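PDB 4GWI: platelet aggregation factor Sm-hPAF, which binds fucosylated glycans such as Lewis y through this F-type lectin domain of a larger toxin that probably forms pores in cholesterol-containing host membranes. Local coordinates for residues T49-N54 against T131-L136; T64-K69 against A119-Y124. The protein carries 2 engineered substitutions. All coordinates share one frame; numbering follows the deposited sequence.

Contact 1: T49-N54 against T131-L136; sequences TNFEDN and TKNTPL
F51 and P135 meet at the glycan-binding end of the F-type lectin domain, where two loops of the beta-sandwich lie side by side. The proline ring covers one face of the phenyl ring. P135 CG sits 3.8 Å from the centroid of the F51 ring and 8° off the ring normal, a CH-pi contact. N133 O comes to the edge of the ring near its plane, 3.5 Å from F51 CD1. F51 belongs to the glycan pocket and touches a bound fucose.

Beyond F51, backbone and side-chain bonds hold 52-54 to 131-134. T134 N donates to E52 O at 3.0 Å. N54 N bonds T131 O. D53 turns its carboxylate across to the other loop. There D53 OD1 takes N133 N at 2.8 Å on the anti lone pair. The K132 amine stays beyond salt-bridge range of D53.

Further back, the S21 and S22 hydroxyls both bond E52 OE2, and S22 OG also bonds N50 N. At the other end of the contact T49 is buried. Its chi1 of 64° places OG1 between the backbone N and the carbonyl carbon. From there it donates to N50 O. The same T49 OG1 accepts L136 N at 2.9 Å, with 168° at the hydrogen.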
loop_
_atom_site.group_PDB
_atom_site.type_symbol
_atom_site.label_atom_id
_atom_site.label_comp_id
_atom_site.label_asym_id
_atom_site.label_seq_id
_atom_site.Cartn_x
_atom_site.Cartn_y
_atom_site.Cartn_z
ATOM N N THR A 49 -0.063 -4.907 -11.008
ATOM C CA THR A 49 1.236 -5.063 -11.674
ATOM C C THR A 49 1.200 -6.323 -12.593
ATOM O O THR A 49 0.177 -7.028 -12.655
ATOM C CB THR A 49 2.363 -5.295 -10.686
ATOM O OG1 THR A 49 2.178 -6.541 -9.988
ATOM C CG2 THR A 49 2.401 -4.208 -9.517
ATOM N N ASN A 50 2.332 -6.528 -13.278
ATOM C CA ASN A 50 2.419 -7.815 -13.970
ATOM C C ASN A 50 2.426 -8.929 -12.924
ATOM O O ASN A 50 2.708 -8.759 -11.761
ATOM C CB ASN A 50 3.736 -7.839 -14.711
ATOM C CG ASN A 50 3.810 -6.836 -15.860
ATOM O OD1 ASN A 50 2.788 -6.460 -16.428
ATOM N ND2 ASN A 50 5.037 -6.565 -16.318
ATOM N N PHE A 51 2.173 -10.143 -13.430
ATOM C CA PHE A 51 2.495 -11.346 -12.645
ATOM C C PHE A 51 3.993 -11.434 -12.677
ATOM O O PHE A 51 4.628 -11.532 -13.784
ATOM C CB PHE A 51 1.941 -12.612 -13.339
ATOM C CG PHE A 51 0.497 -12.855 -13.169
ATOM C CD1 PHE A 51 -0.003 -13.940 -12.337
ATOM C CD2 PHE A 51 -0.421 -12.070 -13.849
ATOM C CE1 PHE A 51 -1.365 -14.121 -12.203
ATOM C CE2 PHE A 51 -1.778 -12.227 -13.654
ATOM C CZ PHE A 51 -2.275 -13.274 -12.847
ATOM N N GLU A 52 4.649 -11.308 -11.530
ATOM C CA GLU A 52 6.108 -11.230 -11.490
ATOM C C GLU A 52 6.536 -11.607 -10.098
ATOM O O GLU A 52 5.685 -11.747 -9.176
ATOM C CB GLU A 52 6.626 -9.856 -11.886
ATOM C CG GLU A 52 6.189 -8.725 -10.858
ATOM C CD GLU A 52 6.641 -7.384 -11.367
ATOM O OE1 GLU A 52 7.730 -7.220 -12.011
ATOM O OE2 GLU A 52 5.861 -6.444 -11.132
ATOM N N ASP A 53 7.844 -11.795 -9.932
ATOM C CA ASP A 53 8.355 -12.024 -8.579
ATOM C C ASP A 53 8.562 -10.740 -7.801
ATOM O O ASP A 53 9.049 -9.742 -8.333
ATOM C CB ASP A 53 9.716 -12.730 -8.687
ATOM C CG ASP A 53 9.578 -14.153 -9.326
ATOM O OD1 ASP A 53 8.465 -14.704 -9.559
ATOM O OD2 ASP A 53 10.674 -14.680 -9.650
ATOM N N ASN A 54 8.147 -10.797 -6.521
ATOM C CA ASN A 54 8.421 -9.671 -5.626
ATOM C C ASN A 54 7.867 -8.321 -6.186
ATOM O O ASN A 54 8.545 -7.320 -6.153
ATOM C CB ASN A 54 9.956 -9.509 -5.389
ATOM C CG ASN A 54 10.547 -10.781 -4.764
ATOM O OD1 ASN A 54 9.936 -11.446 -3.928
ATOM N ND2 ASN A 54 11.638 -11.212 -5.327
ATOM N N THR A 131 6.119 -13.237 -2.796
ATOM C CA THR A 131 5.747 -14.453 -3.526
ATOM C C THR A 131 6.158 -14.377 -5.019
ATOM O O THR A 131 6.442 -13.312 -5.615
ATOM C CB THR A 131 4.248 -14.637 -3.442
ATOM O OG1 THR A 131 3.671 -13.365 -3.966
ATOM C CG2 THR A 131 3.796 -14.965 -1.992
ATOM N N LYS A 132 6.342 -15.556 -5.635
ATOM C CA LYS A 132 6.676 -15.633 -7.016
ATOM C C LYS A 132 5.447 -15.538 -7.864
ATOM O O LYS A 132 4.374 -15.978 -7.455
ATOM C CB LYS A 132 7.358 -17.028 -7.293
ATOM C CG LYS A 132 8.751 -17.089 -6.706
ATOM C CD LYS A 132 9.228 -18.551 -6.693
ATOM C CE LYS A 132 10.589 -18.669 -6.016
ATOM N NZ LYS A 132 11.440 -17.500 -6.402
ATOM N N ASN A 133 5.675 -14.915 -9.036
ATOM C CA ASN A 133 4.725 -14.915 -10.135
ATOM C C ASN A 133 3.310 -14.547 -9.716
ATOM O O ASN A 133 2.323 -15.204 -9.992
ATOM C CB ASN A 133 4.775 -16.353 -10.783
ATOM C CG ASN A 133 3.952 -16.421 -12.034
ATOM O OD1 ASN A 133 3.093 -17.318 -12.186
ATOM N ND2 ASN A 133 4.131 -15.423 -12.897
ATOM N N THR A 134 3.229 -13.409 -8.952
ATOM C CA THR A 134 1.946 -12.950 -8.367
ATOM C C THR A 134 1.863 -11.402 -8.607
ATOM O O THR A 134 2.830 -10.719 -8.442
ATOM C CB THR A 134 1.864 -13.188 -6.841
ATOM O OG1 THR A 134 2.030 -14.634 -6.629
ATOM C CG2 THR A 134 0.525 -12.813 -6.230
ATOM N N PRO A 135 0.708 -10.936 -9.043
ATOM C CA PRO A 135 0.574 -9.450 -9.246
ATOM C C PRO A 135 0.109 -8.816 -7.955
ATOM O O PRO A 135 -0.587 -9.425 -7.157
ATOM C CB PRO A 135 -0.549 -9.296 -10.299
ATOM C CG PRO A 135 -1.353 -10.573 -10.193
ATOM C CD PRO A 135 -0.523 -11.645 -9.482
ATOM N N LEU A 136 0.551 -7.558 -7.772
ATOM C CA LEU A 136 0.094 -6.765 -6.596
ATOM C C LEU A 136 -1.045 -5.832 -7.114
ATOM O O LEU A 136 -0.842 -5.032 -8.018
ATOM C CB LEU A 136 1.289 -5.984 -6.024
ATOM C CG LEU A 136 0.901 -4.978 -4.894
ATOM C CD1 LEU A 136 0.255 -5.703 -3.702
ATOM C CD2 LEU A 136 2.247 -4.264 -4.520
#

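Contact 2: T64-K69 against A119-Y124. Unlike the reference sequence in segment 119-124: D121 (reference Ala). With GOL (glycerol), chain D.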
loop_
_atom_site.group_PDB
_atom_site.type_symbol
_atom_site.label_atom_id
_atom_site.label_comp_id
_atom_site.label_asym_id
_atom_site.label_seq_id
_atom_site.Cartn_x
_atom_site.Cartn_y
_atom_site.Cartn_z
ATOM N N THR A 64 9.493 14.129 4.627
ATOM C CA THR A 64 9.474 13.180 5.723
ATOM C C THR A 64 8.377 13.504 6.722
ATOM O O THR A 64 8.256 14.672 7.200
ATOM C CB THR A 64 10.875 13.167 6.423
ATOM O OG1 THR A 64 11.812 12.789 5.418
ATOM C CG2 THR A 64 10.915 12.173 7.569
ATOM N N GLU A 65 7.545 12.522 7.034
ATOM C CA GLU A 65 6.458 12.728 7.947
ATOM C C GLU A 65 6.585 11.722 9.097
ATOM O O GLU A 65 7.111 10.614 8.913
ATOM C CB GLU A 65 5.146 12.395 7.192
ATOM C CG GLU A 65 4.904 13.320 6.023
ATOM C CD GLU A 65 4.296 14.632 6.436
ATOM O OE1 GLU A 65 3.905 15.387 5.497
ATOM O OE2 GLU A 65 4.178 14.907 7.664
ATOM N N ASN A 66 5.941 12.021 10.228
ATOM C CA ASN A 66 5.919 11.081 11.308
ATOM C C ASN A 66 4.691 10.178 11.193
ATOM O O ASN A 66 3.555 10.627 11.442
ATOM C CB ASN A 66 5.931 11.815 12.647
ATOM C CG ASN A 66 6.308 10.905 13.771
ATOM O OD1 ASN A 66 5.486 10.167 14.244
ATOM N ND2 ASN A 66 7.630 10.780 14.085
ATOM N N VAL A 67 4.960 8.963 10.712
ATOM C CA VAL A 67 3.856 8.045 10.281
ATOM C C VAL A 67 3.455 7.212 11.432
ATOM O O VAL A 67 4.300 6.535 12.138
ATOM C CB VAL A 67 4.371 7.171 9.129
ATOM C CG1 VAL A 67 3.287 6.096 8.758
ATOM C CG2 VAL A 67 4.699 8.053 7.887
ATOM N N GLY A 68 2.143 7.162 11.678
ATOM C CA GLY A 68 1.620 6.321 12.681
ATOM C C GLY A 68 0.723 5.147 12.234
ATOM O O GLY A 68 0.562 4.160 12.988
ATOM N N LYS A 69 0.140 5.323 11.025
ATOM C CA LYS A 69 -0.789 4.254 10.555
ATOM C C LYS A 69 -0.768 4.206 9.047
ATOM O O LYS A 69 -0.758 5.269 8.384
ATOM C CB LYS A 69 -2.251 4.485 11.064
ATOM C CG LYS A 69 -3.244 3.369 10.648
ATOM C CD LYS A 69 -4.629 3.873 11.161
ATOM C CE LYS A 69 -5.783 2.969 10.921
ATOM N NZ LYS A 69 -6.946 3.713 11.547
ATOM N N ALA A 119 5.628 5.867 15.602
ATOM C CA ALA A 119 6.057 7.277 15.338
ATOM C C ALA A 119 7.299 7.335 14.478
ATOM O O ALA A 119 8.372 7.836 14.913
ATOM C CB ALA A 119 6.283 7.999 16.675
ATOM N N LYS A 120 7.210 6.777 13.260
ATOM C CA LYS A 120 8.358 6.646 12.434
ATOM C C LYS A 120 8.503 7.751 11.428
ATOM O O LYS A 120 7.555 8.011 10.638
ATOM C CB LYS A 120 8.275 5.302 11.664
ATOM C CG LYS A 120 8.341 4.021 12.526
ATOM C CD LYS A 120 9.782 3.902 13.150
ATOM C CE LYS A 120 9.676 2.784 14.209
ATOM N NZ LYS A 120 11.024 2.789 14.927
ATOM N N ASP A 121 9.679 8.363 11.307
ATOM C CA ASP A 121 9.878 9.432 10.345
ATOM C C ASP A 121 10.261 8.916 8.989
ATOM O O ASP A 121 11.359 8.323 8.856
ATOM C CB ASP A 121 10.898 10.440 10.873
ATOM C CG ASP A 121 10.414 11.080 12.170
ATOM O OD1 ASP A 121 9.420 11.892 12.141
ATOM O OD2 ASP A 121 10.969 10.732 13.288
ATOM N N ALA A 122 9.361 9.009 7.990
ATOM C CA ALA A 122 9.589 8.372 6.727
ATOM C C ALA A 122 9.054 9.224 5.615
ATOM O O ALA A 122 8.091 9.979 5.858
ATOM C CB ALA A 122 8.829 7.057 6.721
ATOM N N ARG A 123 9.645 9.050 4.444
ATOM C CA ARG A 123 9.135 9.770 3.271
ATOM C C ARG A 123 8.389 8.823 2.344
ATOM O O ARG A 123 7.452 9.299 1.599
ATOM C CB ARG A 123 10.290 10.449 2.528
ATOM C CG ARG A 123 9.754 11.196 1.264
ATOM C CD ARG A 123 10.718 12.174 0.710
ATOM N NE ARG A 123 10.285 12.495 -0.697
ATOM C CZ ARG A 123 10.865 13.408 -1.450
ATOM N NH1 ARG A 123 11.853 14.207 -0.916
ATOM N NH2 ARG A 123 10.448 13.504 -2.717
ATOM N N TYR A 124 8.734 7.554 2.281
ATOM C CA TYR A 124 8.096 6.602 1.333
ATOM C C TYR A 124 7.407 5.517 2.080
ATOM O O TYR A 124 7.898 5.011 3.138
ATOM C CB TYR A 124 9.153 5.982 0.401
ATOM C CG TYR A 124 9.921 6.978 -0.453
ATOM C CD1 TYR A 124 11.102 7.621 0.066
ATOM C CD2 TYR A 124 9.438 7.408 -1.694
ATOM C CE1 TYR A 124 11.815 8.543 -0.676
ATOM C CE2 TYR A 124 10.186 8.298 -2.488
ATOM C CZ TYR A 124 11.369 8.845 -1.992
ATOM O OH TYR A 124 12.012 9.832 -2.716
HETATM C C1 GOL D . 12.531 14.766 2.975
HETATM O O1 GOL D . 12.876 14.756 1.557
HETATM C C2 GOL D . 12.926 16.141 3.493
HETATM O O2 GOL D . 12.189 17.148 2.779
HETATM C C3 GOL D . 12.541 16.192 4.954
HETATM O O3 GOL D . 11.151 16.556 4.879
#
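An antiparallel strand pair at the far end of the F-type lectin beta-sandwich joins 64-69 to the short strand 120-122. E65 with A122 and V67 with K120 are hydrogen-bonded pairs, each closed by two backbone bonds. The shortest is V67 N to K120 O, 2.8 Å.

Between them N66 and D121 form a non-hydrogen-bonded pair, and their side chains meet instead. N66 CG lies anti to the backbone N (chi1 -163°), which carries the amide over to the other strand. N66 ND2 gives D121 OD1 a 2.9 Å bond from above the carboxylate plane, with the two flat groups 69° apart. A weak bond runs from the same ND2 to A119 O. S146 holds N66 OD1. D121 differs from the reference sequence, which has alanine here.

V67 and A122 point to the other face, and both pack on L91. E65 is buried on that face too, in a salt bridge with R145. At the end of the pair, a glycerol, probably from the crystallisation liquor, links T64 N to R123 NH1, which meets glycerol O1 2.7 Å away in the guanidinium plane. R123 also salt-bridges D60, a magnesium ligand. Here the chain turns a corner between the two sheets of the discoidin-like (F5/8 type C) jelly roll.

Overall arrangement
Contacts 1 and 2 lie on opposite sides of the centre of the same lectin domain, about 27 Å apart, centre to centre. Both are partly buried. Contact 1 joins two loops without regular strand structure, at the glycan-binding end. Contact 2 pairs true strands at the other end. They share no segment, but strand 124-129 leads from the end of 119-124 toward loop 131-136. Their chemistry follows their places. The loops rely on a mixture of side-chain and backbone bonds and on a proline-aromatic contact beside the sugar. The strands use regular backbone pairing. N66 and D121 pair on one face; V67 and A122 pack on the other, beside the buried, salt-bridged E65.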